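Local atomic coordinates of glycoside Hydrolase Family 43_12 (Metagenome, PDB entry 7JVH), a protein that probably hydrolyses glycosidic bonds of xylose- or arabinose-containing plant cell-wall glycans. Residues C463-V475 and Q482-R494. Residues are numbered along the deposited sequence; the frame is centred on the assembly and turned at random.
Sequences CYQNEACNYVLTV and QVLVLEKTVRPQR
Arg491 leaves the backbone with CG trans to its own N (chi1 -177°) and bends only at chi3, which lays one face of its guanidinium over the methyl of Ala468. That methyl sits over the centre of the plane, CB 3.5 Å from Arg491 CZ; so small a side chain lets the cation lie close. At the guanidinium edge Glu467, its chain folded at chi2 (-89°), offers OE2 to Arg491 NH2 at 3.5 Å, a long, weak salt bridge, while its OE1 pairs with Arg401. Asn466 suits the start of this type I turn because its OD1 accepts from Ala468 N at 2.8 Å, an Asx turn; its carbonyl O receives both Cys469 N and the side-chain ND2 of Asn470. An alanine in place of Asn466 would probably leave Ala468 N without this acceptor and the turn under Arg491 less firmly fixed. Beside it, Cys469 SG accepts the backbone N of Arg491 at 3.6 Å.

Beyond the turn the strands run antiparallel, and Val472 and Glu487 exchange backbone bonds, as do Asn470 with Thr489 and Thr474 with Val485. Beta-branched Val472, Thr474 and Val485 suit extended strand. Leu473 CB packs on Leu486 CD1 at 4.0 Å, and aliphatic Lys488 CB lies in plane at the edge of the Tyr471 ring, whose OH bonds to Asp544 O. On this face Tyr471 and Leu486 also touch Phe528 of strand 525-531, in the opposing sheet. Hairpin 469-489, joined to strand 458-464 by the type I turn, with a classic bulge where Gln465 and Asn466 face Cys469, is typical of the concanavalin A-like beta sandwich of this chain's C-terminal part, as in beta-xylosidases with such a domain.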
loop_
_atom_site.group_PDB
_atom_site.type_symbol
_atom_site.label_atom_id
_atom_site.label_comp_id
_atom_site.label_asym_id
_atom_site.label_seq_id
_atom_site.Cartn_x
_atom_site.Cartn_y
_atom_site.Cartn_z
ATOM N N CYS A 463 7.610 -2.260 15.378
ATOM C CA CYS A 463 6.875 -3.080 14.425
ATOM C C CYS A 463 5.363 -2.804 14.659
ATOM O O CYS A 463 4.839 -3.050 15.752
ATOM C CB CYS A 463 7.223 -4.563 14.612
ATOM S SG CYS A 463 9.003 -4.942 14.509
ATOM N N TYR A 464 4.688 -2.303 13.614
ATOM C CA TYR A 464 3.371 -1.680 13.710
ATOM C C TYR A 464 2.408 -2.221 12.656
ATOM O O TYR A 464 2.661 -2.100 11.461
ATOM C CB TYR A 464 3.536 -0.177 13.469
ATOM C CG TYR A 464 2.328 0.689 13.757
ATOM C CD1 TYR A 464 1.347 0.921 12.784
ATOM C CD2 TYR A 464 2.199 1.346 14.980
ATOM C CE1 TYR A 464 0.257 1.737 13.050
ATOM C CE2 TYR A 464 1.133 2.187 15.237
ATOM C CZ TYR A 464 0.154 2.367 14.269
ATOM O OH TYR A 464 -0.959 3.166 14.480
ATOM N N GLN A 465 1.287 -2.791 13.108
ATOM C CA GLN A 465 0.145 -3.119 12.250
ATOM C C GLN A 465 -0.914 -2.021 12.410
ATOM O O GLN A 465 -1.296 -1.359 11.439
ATOM C CB GLN A 465 -0.405 -4.496 12.611
ATOM C CG GLN A 465 -1.715 -4.918 11.948
ATOM C CD GLN A 465 -1.754 -4.692 10.436
ATOM O OE1 GLN A 465 -2.619 -3.966 9.974
ATOM N NE2 GLN A 465 -0.831 -5.290 9.673
ATOM N N ASN A 466 -1.365 -1.819 13.648
ATOM C CA ASN A 466 -2.163 -0.652 14.016
ATOM C C ASN A 466 -1.852 -0.189 15.449
ATOM O O ASN A 466 -1.056 -0.815 16.172
ATOM C CB ASN A 466 -3.677 -0.885 13.777
ATOM C CG ASN A 466 -4.294 -1.879 14.715
ATOM O OD1 ASN A 466 -4.124 -1.808 15.932
ATOM N ND2 ASN A 466 -5.047 -2.808 14.150
ATOM N N GLU A 467 -2.480 0.920 15.843
ATOM C CA GLU A 467 -2.231 1.567 17.125
ATOM C C GLU A 467 -2.347 0.618 18.340
ATOM O O GLU A 467 -1.783 0.891 19.390
ATOM C CB GLU A 467 -3.155 2.766 17.322
ATOM C CG GLU A 467 -4.657 2.439 17.224
ATOM C CD GLU A 467 -5.241 2.519 15.816
ATOM O OE1 GLU A 467 -4.547 2.909 14.862
ATOM O OE2 GLU A 467 -6.428 2.235 15.681
ATOM N N ALA A 468 -3.077 -0.488 18.182
ATOM C CA ALA A 468 -3.297 -1.478 19.240
ATOM C C ALA A 468 -2.761 -2.864 18.874
ATOM O O ALA A 468 -3.066 -3.857 19.533
ATOM C CB ALA A 468 -4.788 -1.566 19.571
ATOM N N CYS A 469 -1.955 -2.917 17.808
ATOM C CA CYS A 469 -1.320 -4.136 17.326
ATOM C C CYS A 469 0.086 -3.762 16.913
ATOM O O CYS A 469 0.366 -3.523 15.728
ATOM C CB CYS A 469 -2.123 -4.716 16.160
ATOM S SG CYS A 469 -3.579 -5.664 16.695
ATOM N N ASN A 470 0.974 -3.685 17.914
ATOM C CA ASN A 470 2.351 -3.278 17.701
ATOM C C ASN A 470 3.314 -3.802 18.752
ATOM O O ASN A 470 2.901 -4.164 19.861
ATOM C CB ASN A 470 2.450 -1.755 17.601
ATOM C CG ASN A 470 1.927 -1.039 18.843
ATOM O OD1 ASN A 470 2.573 -1.035 19.893
ATOM N ND2 ASN A 470 0.765 -0.401 18.712
ATOM N N TYR A 471 4.596 -3.868 18.367
ATOM C CA TYR A 471 5.710 -4.189 19.248
ATOM C C TYR A 471 6.684 -3.023 19.229
ATOM O O TYR A 471 7.017 -2.508 18.167
ATOM C CB TYR A 471 6.427 -5.443 18.773
ATOM C CG TYR A 471 5.584 -6.695 18.775
ATOM C CD1 TYR A 471 4.828 -7.038 19.878
ATOM C CD2 TYR A 471 5.584 -7.558 17.689
ATOM C CE1 TYR A 471 4.052 -8.190 19.890
ATOM C CE2 TYR A 471 4.813 -8.709 17.696
ATOM C CZ TYR A 471 4.052 -9.013 18.808
ATOM O OH TYR A 471 3.301 -10.161 18.844
ATOM N N VAL A 472 7.121 -2.598 20.419
ATOM C CA VAL A 472 7.973 -1.425 20.581
ATOM C C VAL A 472 9.101 -1.725 21.571
ATOM O O VAL A 472 8.855 -2.261 22.652
ATOM C CB VAL A 472 7.177 -0.220 21.090
ATOM C CG1 VAL A 472 8.040 1.029 21.055
ATOM C CG2 VAL A 472 5.930 -0.015 20.276
ATOM N N LEU A 473 10.335 -1.387 21.170
ATOM C CA LEU A 473 11.528 -1.467 22.004
ATOM C C LEU A 473 12.124 -0.076 22.067
ATOM O O LEU A 473 12.495 0.486 21.049
ATOM C CB LEU A 473 12.542 -2.432 21.398
ATOM C CG LEU A 473 13.897 -2.597 22.118
ATOM C CD1 LEU A 473 13.749 -3.355 23.436
ATOM C CD2 LEU A 473 14.901 -3.312 21.224
ATOM N N THR A 474 12.202 0.484 23.275
ATOM C CA THR A 474 12.642 1.855 23.491
ATOM C C THR A 474 13.696 1.927 24.604
ATOM O O THR A 474 13.609 1.206 25.611
ATOM C CB THR A 474 11.457 2.770 23.886
ATOM O OG1 THR A 474 10.796 2.216 25.027
ATOM C CG2 THR A 474 10.436 2.894 22.774
ATOM N N VAL A 475 14.690 2.802 24.402
ATOM C CA VAL A 475 15.557 3.278 25.460
ATOM C C VAL A 475 14.760 4.337 26.185
ATOM O O VAL A 475 14.139 5.177 25.557
ATOM C CB VAL A 475 16.880 3.889 24.921
ATOM C CG1 VAL A 475 17.758 4.466 26.026
ATOM C CG2 VAL A 475 17.642 2.862 24.112
ATOM N N GLN A 482 19.798 4.960 31.860
ATOM C CA GLN A 482 18.950 4.492 30.780
ATOM C C GLN A 482 18.591 3.026 30.944
ATOM O O GLN A 482 19.354 2.250 31.500
ATOM C CB GLN A 482 19.576 4.785 29.418
ATOM C CG GLN A 482 19.475 6.245 28.999
ATOM C CD GLN A 482 20.294 7.148 29.875
ATOM O OE1 GLN A 482 21.424 6.825 30.161
ATOM N NE2 GLN A 482 19.740 8.262 30.306
ATOM N N VAL A 483 17.408 2.668 30.431
ATOM C CA VAL A 483 16.869 1.319 30.476
ATOM C C VAL A 483 16.315 0.994 29.092
ATOM O O VAL A 483 16.024 1.892 28.315
ATOM C CB VAL A 483 15.751 1.200 31.521
ATOM C CG1 VAL A 483 16.297 1.470 32.897
ATOM C CG2 VAL A 483 14.608 2.163 31.187
ATOM N N LEU A 484 16.178 -0.297 28.792
ATOM C CA LEU A 484 15.508 -0.731 27.591
ATOM C C LEU A 484 14.215 -1.417 27.965
ATOM O O LEU A 484 14.196 -2.275 28.844
ATOM C CB LEU A 484 16.384 -1.670 26.740
ATOM C CG LEU A 484 17.424 -1.078 25.809
ATOM C CD1 LEU A 484 18.186 -2.223 25.154
ATOM C CD2 LEU A 484 16.791 -0.168 24.764
ATOM N N VAL A 485 13.133 -1.020 27.283
ATOM C CA VAL A 485 11.804 -1.528 27.541
ATOM C C VAL A 485 11.209 -2.086 26.237
ATOM O O VAL A 485 11.227 -1.423 25.202
ATOM C CB VAL A 485 10.903 -0.428 28.141
ATOM C CG1 VAL A 485 9.484 -0.945 28.400
ATOM C CG2 VAL A 485 11.517 0.110 29.430
ATOM N N LEU A 486 10.723 -3.328 26.313
ATOM C CA LEU A 486 10.022 -3.982 25.240
ATOM C C LEU A 486 8.544 -4.073 25.650
ATOM O O LEU A 486 8.218 -4.640 26.699
ATOM C CB LEU A 486 10.595 -5.370 24.991
ATOM C CG LEU A 486 10.059 -6.200 23.823
ATOM C CD1 LEU A 486 10.302 -5.559 22.477
ATOM C CD2 LEU A 486 10.713 -7.579 23.865
ATOM N N GLU A 487 7.667 -3.501 24.813
ATOM C CA GLU A 487 6.241 -3.480 25.050
ATOM C C GLU A 487 5.488 -4.042 23.867
ATOM O O GLU A 487 5.885 -3.853 22.710
ATOM C CB GLU A 487 5.772 -2.051 25.299
ATOM C CG GLU A 487 6.067 -1.529 26.712
ATOM C CD GLU A 487 5.913 -0.029 26.824
ATOM O OE1 GLU A 487 5.926 0.672 25.777
ATOM O OE2 GLU A 487 5.778 0.454 27.963
ATOM N N LYS A 488 4.387 -4.740 24.165
ATOM C CA LYS A 488 3.404 -5.135 23.166
ATOM C C LYS A 488 2.039 -4.517 23.501
ATOM O O LYS A 488 1.719 -4.254 24.670
ATOM C CB LYS A 488 3.283 -6.651 23.110
ATOM C CG LYS A 488 2.731 -7.283 24.371
ATOM C CD LYS A 488 2.570 -8.771 24.212
ATOM C CE LYS A 488 1.901 -9.392 25.412
ATOM N NZ LYS A 488 1.715 -10.831 25.108
ATOM N N THR A 489 1.249 -4.285 22.450
ATOM C CA THR A 489 -0.170 -3.985 22.550
ATOM C C THR A 489 -0.853 -4.870 21.529
ATOM O O THR A 489 -0.507 -4.830 20.359
ATOM C CB THR A 489 -0.475 -2.506 22.259
ATOM O OG1 THR A 489 0.271 -1.675 23.167
ATOM C CG2 THR A 489 -1.977 -2.206 22.445
ATOM N N VAL A 490 -1.824 -5.664 21.990
ATOM C CA VAL A 490 -2.514 -6.666 21.191
ATOM C C VAL A 490 -4.031 -6.431 21.219
ATOM O O VAL A 490 -4.631 -6.454 22.291
ATOM C CB VAL A 490 -2.222 -8.076 21.745
ATOM C CG1 VAL A 490 -2.780 -9.141 20.801
ATOM C CG2 VAL A 490 -0.719 -8.272 21.973
ATOM N N ARG A 491 -4.639 -6.212 20.043
ATOM C CA ARG A 491 -6.105 -6.091 19.904
ATOM C C ARG A 491 -6.634 -6.804 18.661
ATOM O O ARG A 491 -6.528 -6.281 17.551
ATOM C CB ARG A 491 -6.557 -4.624 19.856
ATOM C CG ARG A 491 -8.095 -4.458 19.793
ATOM C CD ARG A 491 -8.531 -3.013 19.609
ATOM N NE ARG A 491 -8.040 -2.492 18.353
ATOM C CZ ARG A 491 -7.896 -1.205 18.039
ATOM N NH1 ARG A 491 -8.236 -0.241 18.896
ATOM N NH2 ARG A 491 -7.385 -0.905 16.834
ATOM N N PRO A 492 -7.242 -8.005 18.798
ATOM C CA PRO A 492 -7.898 -8.654 17.660
ATOM C C PRO A 492 -9.105 -7.861 17.134
ATOM O O PRO A 492 -9.716 -7.097 17.877
ATOM C CB PRO A 492 -8.344 -10.008 18.229
ATOM C CG PRO A 492 -8.322 -9.865 19.703
ATOM C CD PRO A 492 -7.320 -8.795 20.038
ATOM N N GLN A 493 -9.406 -8.049 15.845
ATOM C CA GLN A 493 -10.498 -7.400 15.124
ATOM C C GLN A 493 -11.698 -6.932 15.943
ATOM O O GLN A 493 -12.025 -5.741 15.964
ATOM C CB GLN A 493 -11.032 -8.374 14.074
ATOM C CG GLN A 493 -10.359 -8.231 12.734
ATOM C CD GLN A 493 -10.975 -9.124 11.699
ATOM O OE1 GLN A 493 -11.722 -8.657 10.830
ATOM N NE2 GLN A 493 -10.686 -10.419 11.790
ATOM N N ARG A 494 -12.366 -7.896 16.588
ATOM C CA ARG A 494 -13.696 -7.717 17.152
ATOM C C ARG A 494 -13.715 -7.187 18.590
ATOM O O ARG A 494 -14.787 -6.954 19.142
ATOM C CB ARG A 494 -14.446 -9.059 17.078
ATOM C CG ARG A 494 -14.704 -9.521 15.647
ATOM C CD ARG A 494 -15.749 -8.615 15.021
ATOM N NE ARG A 494 -16.078 -8.985 13.645
ATOM C CZ ARG A 494 -15.333 -8.675 12.581
ATOM N NH1 ARG A 494 -14.199 -7.979 12.716
ATOM N NH2 ARG A 494 -15.722 -9.058 11.362
#